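N-acetylmuramoyl-L-alanine amidase (Mycobacteroides abscessus, PDB 7AGO) is a zinc-dependent amidase that probably cleaves the amide bond between N-acetylmuramic acid and L-alanine in mycobacterial cell-wall peptidoglycan. Local coordinates at residues A[14-19]-A[104-109]; A[117-122]-A[178-183]. All coordinates share one frame; numbering follows the deposited sequence.

Contact 1 (A[14-19]-A[104-109]). With ZN (zinc ion), chain D; ZGL (D-alpha-glutamine), chain B.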
# COMPACT_ATOMS: atom_id res chain seq x y z
N PRO A 14 1.14 5.49 3.51
CA PRO A 14 0.93 6.19 2.23
C PRO A 14 2.26 6.34 1.52
O PRO A 14 3.15 7.07 1.96
CB PRO A 14 0.35 7.55 2.67
CG PRO A 14 0.71 7.72 4.13
CD PRO A 14 1.30 6.42 4.64
N GLY A 15 2.40 5.64 0.39
CA GLY A 15 3.69 5.52 -0.25
C GLY A 15 4.26 6.87 -0.68
O GLY A 15 3.52 7.78 -1.06
N HIS A 16 5.59 6.95 -0.64
CA HIS A 16 6.41 8.09 -1.06
C HIS A 16 6.27 9.29 -0.13
O HIS A 16 5.52 9.25 0.86
CB HIS A 16 6.09 8.47 -2.50
CG HIS A 16 6.10 7.29 -3.42
ND1 HIS A 16 7.27 6.71 -3.88
CD2 HIS A 16 5.09 6.54 -3.91
CE1 HIS A 16 6.96 5.66 -4.63
NE2 HIS A 16 5.65 5.54 -4.67
N ASN A 17 7.03 10.35 -0.43
CA ASN A 17 7.16 11.53 0.42
C ASN A 17 6.36 12.70 -0.14
O ASN A 17 6.13 12.81 -1.35
CB ASN A 17 8.63 12.00 0.51
CG ASN A 17 9.54 11.01 1.20
OD1 ASN A 17 9.12 10.17 1.99
ND2 ASN A 17 10.84 11.15 0.92
N GLY A 18 6.05 13.65 0.74
CA GLY A 18 5.53 14.93 0.29
C GLY A 18 6.53 15.75 -0.49
O GLY A 18 6.15 16.54 -1.36
N ALA A 19 7.82 15.58 -0.21
CA ALA A 19 8.88 16.28 -0.93
C ALA A 19 10.15 15.46 -0.83
O ALA A 19 10.28 14.58 0.03
CB ALA A 19 9.11 17.69 -0.37
N SER A 104 0.24 -0.92 2.92
CA SER A 104 0.92 0.14 2.18
C SER A 104 0.10 0.48 0.94
O SER A 104 -0.38 -0.42 0.25
CB SER A 104 2.33 -0.30 1.79
OG SER A 104 3.02 0.71 1.08
N ILE A 105 -0.07 1.77 0.66
CA ILE A 105 -0.92 2.23 -0.43
C ILE A 105 -0.06 2.95 -1.46
O ILE A 105 0.66 3.90 -1.12
CB ILE A 105 -2.05 3.16 0.07
CG1 ILE A 105 -2.99 2.39 1.00
CG2 ILE A 105 -2.80 3.77 -1.11
CD1 ILE A 105 -3.70 1.21 0.32
N HIS A 106 -0.17 2.52 -2.71
CA HIS A 106 0.58 3.09 -3.82
C HIS A 106 -0.37 3.26 -5.00
O HIS A 106 -1.48 2.74 -5.01
CB HIS A 106 1.77 2.19 -4.21
CG HIS A 106 2.96 2.32 -3.30
ND1 HIS A 106 4.13 2.92 -3.70
CD2 HIS A 106 3.16 1.91 -2.02
CE1 HIS A 106 5.00 2.90 -2.70
NE2 HIS A 106 4.43 2.29 -1.67
N ALA A 107 0.09 3.99 -6.01
CA ALA A 107 -0.53 3.97 -7.33
C ALA A 107 0.58 3.87 -8.37
O ALA A 107 1.70 4.34 -8.15
CB ALA A 107 -1.39 5.22 -7.60
N ASP A 108 0.25 3.27 -9.51
CA ASP A 108 1.25 2.72 -10.41
C ASP A 108 1.39 3.58 -11.65
O ASP A 108 0.57 4.45 -11.94
CB ASP A 108 0.85 1.28 -10.77
CG ASP A 108 1.99 0.46 -11.33
OD1 ASP A 108 3.18 0.79 -11.14
OD2 ASP A 108 1.67 -0.56 -11.97
N GLY A 109 2.47 3.33 -12.39
CA GLY A 109 2.64 3.87 -13.73
C GLY A 109 2.82 2.76 -14.74
O GLY A 109 3.83 2.05 -14.71
ZN ZN D . 4.51 4.01 -5.46
CD ZGL B . 9.45 3.00 -3.29
N ZGL B . 8.23 1.48 -4.80
O2 ZGL B . 8.36 3.36 -2.83
N1 ZGL B . 10.60 3.59 -3.00
CA ZGL B . 9.55 1.82 -4.25
CB ZGL B . 10.22 0.64 -3.54
C ZGL B . 10.13 -0.89 -1.47
CG ZGL B . 9.51 0.26 -2.26
OXT ZGL B . 11.16 -1.46 -1.93
O ZGL B . 9.60 -1.20 -0.40
O HOH W 1 3.86 2.91 -7.14
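His16 and His106 meet through a shared zinc ion rather than by bonding to each other. His16 NE2 and His106 ND1 each bind the metal at 2.1 Å, which leaves His16 NE2 and His106 ND1 3.2 Å apart with no hydrogen bond between them. Each has its CG anti to the carbonyl carbon (chi1 -49° and -79°), which brings both rings in to the zinc, their planes at 75°. A water also binds the zinc and donates to Ala107 O, 2.8 Å from the water oxygen, while Glu51 supplies the remaining protein ligand. Two histidines, a glutamate and a water make up the metal site expected of an Amidase_3-type zinc amidase, and D-alpha-glutamine lies beside it, its O2 3.2 Å from His16 CE1. Further out, His16 ND1 is hydrogen-bonded to Thr40 O, so the ring is held at both nitrogens. Gly15 CA sits over one face of the His106 ring in a CH-pi contact, 3.6 Å from His106 NE2; having no side chain, Gly15 can lie this close. Strand 9-14 runs parallel to strand 101-108, with Pro14 bridged to Ile105, and Gly15 N donates to Ile105 O at 2.9 Å, joining the loop's start to the strand carrying His106.

Contact 2 (A[117-122]-A[178-183]); sequences FHVNYS and VLVELG. With ALA (alanine), chain C.
Phe117 leads into an antiparallel pairing of strands 118-122 and 177-184, within the mixed sheet of this alpha/beta zinc amidase. Its CA makes a CA-H...O contact with Glu181 O, while the ring turns off toward Leu145 of helix 132-147. At His118 the strands form a hydrogen-bonded pair: His118 N donates to Glu181 O and Glu181 N to His118 O, both at 2.9 Å. With CG between the backbone N and the carbonyl carbon (chi1 61°), the His118 ring lies alongside Glu181, whose CB sits over one ring face, 3.3 Å from His118 CE1. The ring and carboxylate planes are only 14° apart. Val119 belongs to the other face of the sheet, where its CG1 packs 3.8 Å from Val178 CB and its CG2 approaches CG2 of Val180, the residue opposite it in a non-hydrogen-bonded pair.

Asn120 returns to the face of His118 and Glu181. Its N donates to Leu179 O at 2.8 Å, and Leu179 N returns a bond to Asn120 O. The side-chain amide crosses Glu181, its plane 83° from the carboxylate, and its OD1 is held by Arg164. On this face Glu181 OE2 lies 3.3 Å from CB of the bound alanine. Leu179 O is gripped twice, since Asn120 ND2 also donates to it at 3.1 Å, from the opposite side of the carbonyl plane to Asn120 N.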
# COMPACT_ATOMS: atom_id res chain seq x y z
N PHE A 117 -6.22 -2.74 -10.04
CA PHE A 117 -5.40 -2.84 -8.83
C PHE A 117 -4.55 -4.11 -8.84
O PHE A 117 -4.93 -5.13 -9.43
CB PHE A 117 -6.29 -2.84 -7.58
CG PHE A 117 -7.07 -4.14 -7.39
CD1 PHE A 117 -6.51 -5.22 -6.73
CD2 PHE A 117 -8.38 -4.25 -7.86
CE1 PHE A 117 -7.22 -6.41 -6.56
CE2 PHE A 117 -9.10 -5.43 -7.70
CZ PHE A 117 -8.52 -6.52 -7.04
N HIS A 118 -3.42 -4.08 -8.13
CA HIS A 118 -2.77 -5.35 -7.80
C HIS A 118 -2.22 -5.31 -6.38
O HIS A 118 -1.77 -4.26 -5.91
CB HIS A 118 -1.68 -5.78 -8.83
CG HIS A 118 -0.51 -4.84 -8.98
ND1 HIS A 118 -0.60 -3.63 -9.64
CD2 HIS A 118 0.80 -4.99 -8.67
CE1 HIS A 118 0.58 -3.05 -9.67
NE2 HIS A 118 1.46 -3.86 -9.10
N VAL A 119 -2.31 -6.45 -5.71
CA VAL A 119 -1.94 -6.61 -4.31
C VAL A 119 -0.58 -7.30 -4.29
O VAL A 119 -0.48 -8.47 -4.70
CB VAL A 119 -2.99 -7.41 -3.54
CG1 VAL A 119 -2.57 -7.63 -2.09
CG2 VAL A 119 -4.35 -6.71 -3.60
N ASN A 120 0.45 -6.59 -3.84
CA ASN A 120 1.81 -7.10 -3.79
C ASN A 120 2.10 -7.71 -2.43
O ASN A 120 1.70 -7.16 -1.40
CB ASN A 120 2.82 -5.97 -4.07
CG ASN A 120 2.61 -5.34 -5.44
OD1 ASN A 120 3.13 -5.82 -6.44
ND2 ASN A 120 1.81 -4.27 -5.48
N TYR A 121 2.78 -8.85 -2.44
CA TYR A 121 3.11 -9.54 -1.21
C TYR A 121 4.47 -10.21 -1.38
O TYR A 121 4.92 -10.46 -2.50
CB TYR A 121 2.03 -10.56 -0.82
CG TYR A 121 1.94 -11.72 -1.79
CD1 TYR A 121 1.18 -11.62 -2.95
CD2 TYR A 121 2.61 -12.92 -1.55
CE1 TYR A 121 1.09 -12.68 -3.84
CE2 TYR A 121 2.52 -13.98 -2.44
CZ TYR A 121 1.77 -13.85 -3.58
OH TYR A 121 1.68 -14.91 -4.47
N SER A 122 5.10 -10.51 -0.24
CA SER A 122 6.45 -11.05 -0.25
C SER A 122 6.47 -12.49 -0.76
O SER A 122 5.75 -13.35 -0.25
CB SER A 122 7.04 -11.00 1.16
OG SER A 122 8.35 -11.56 1.18
N VAL A 178 0.53 -6.14 3.15
CA VAL A 178 0.39 -6.09 1.70
C VAL A 178 0.65 -4.67 1.24
O VAL A 178 0.45 -3.70 1.98
CB VAL A 178 -1.00 -6.57 1.22
CG1 VAL A 178 -1.23 -8.03 1.60
CG2 VAL A 178 -2.11 -5.68 1.81
N LEU A 179 1.12 -4.55 0.00
CA LEU A 179 1.28 -3.25 -0.65
C LEU A 179 0.28 -3.25 -1.80
O LEU A 179 0.43 -4.01 -2.76
CB LEU A 179 2.71 -3.04 -1.15
CG LEU A 179 3.11 -1.65 -1.68
CD1 LEU A 179 4.64 -1.52 -1.76
CD2 LEU A 179 2.49 -1.37 -3.05
N VAL A 180 -0.74 -2.39 -1.70
CA VAL A 180 -1.81 -2.34 -2.69
C VAL A 180 -1.50 -1.20 -3.65
O VAL A 180 -1.46 -0.03 -3.25
CB VAL A 180 -3.18 -2.14 -2.03
CG1 VAL A 180 -4.27 -2.15 -3.10
CG2 VAL A 180 -3.46 -3.24 -1.01
N GLU A 181 -1.26 -1.55 -4.92
CA GLU A 181 -1.24 -0.58 -6.01
C GLU A 181 -2.68 -0.44 -6.50
O GLU A 181 -3.23 -1.37 -7.10
CB GLU A 181 -0.33 -1.06 -7.14
CG GLU A 181 1.17 -1.07 -6.78
CD GLU A 181 1.81 0.28 -6.96
OE1 GLU A 181 1.05 1.22 -7.30
OE2 GLU A 181 3.05 0.41 -6.77
N LEU A 182 -3.32 0.70 -6.20
CA LEU A 182 -4.76 0.76 -6.38
C LEU A 182 -5.17 0.94 -7.84
O LEU A 182 -6.32 0.65 -8.18
CB LEU A 182 -5.37 1.89 -5.53
CG LEU A 182 -5.51 1.54 -4.05
CD1 LEU A 182 -5.78 2.79 -3.21
CD2 LEU A 182 -6.65 0.53 -3.87
N GLY A 183 -4.26 1.41 -8.68
CA GLY A 183 -4.57 1.59 -10.10
C GLY A 183 -3.39 2.19 -10.82
O GLY A 183 -2.31 2.39 -10.25
N ALA C . 6.70 -0.19 -7.66
CA ALA C . 6.68 0.38 -6.31
C ALA C . 8.10 0.59 -5.79
O ALA C . 9.05 0.03 -6.34
CB ALA C . 5.89 -0.53 -5.37

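Overall arrangement
Both segments of contact 1 precede those of contact 2 in the chain, and their centres lie about 12 Å apart in one mixed sheet. Strand 101-108 of contact 1 pairs on one edge with strand 9-14 and on the other with strand 177-184, which in turn pairs with strand 118-122 in contact 2. The sequence order is therefore not the sheet order: strand 118-122 follows 101-108 in the chain, yet in the sheet 177-184 lies between them. Probable backbone hydrogen bonds, Ser104 O to Val180 N and Asp108 N to Gly183 O, join the two contacts directly. Glu181 packs against His106 and Asp108, so contact 2 brings an acidic side chain close to the zinc held in contact 1, beside the bound alanine.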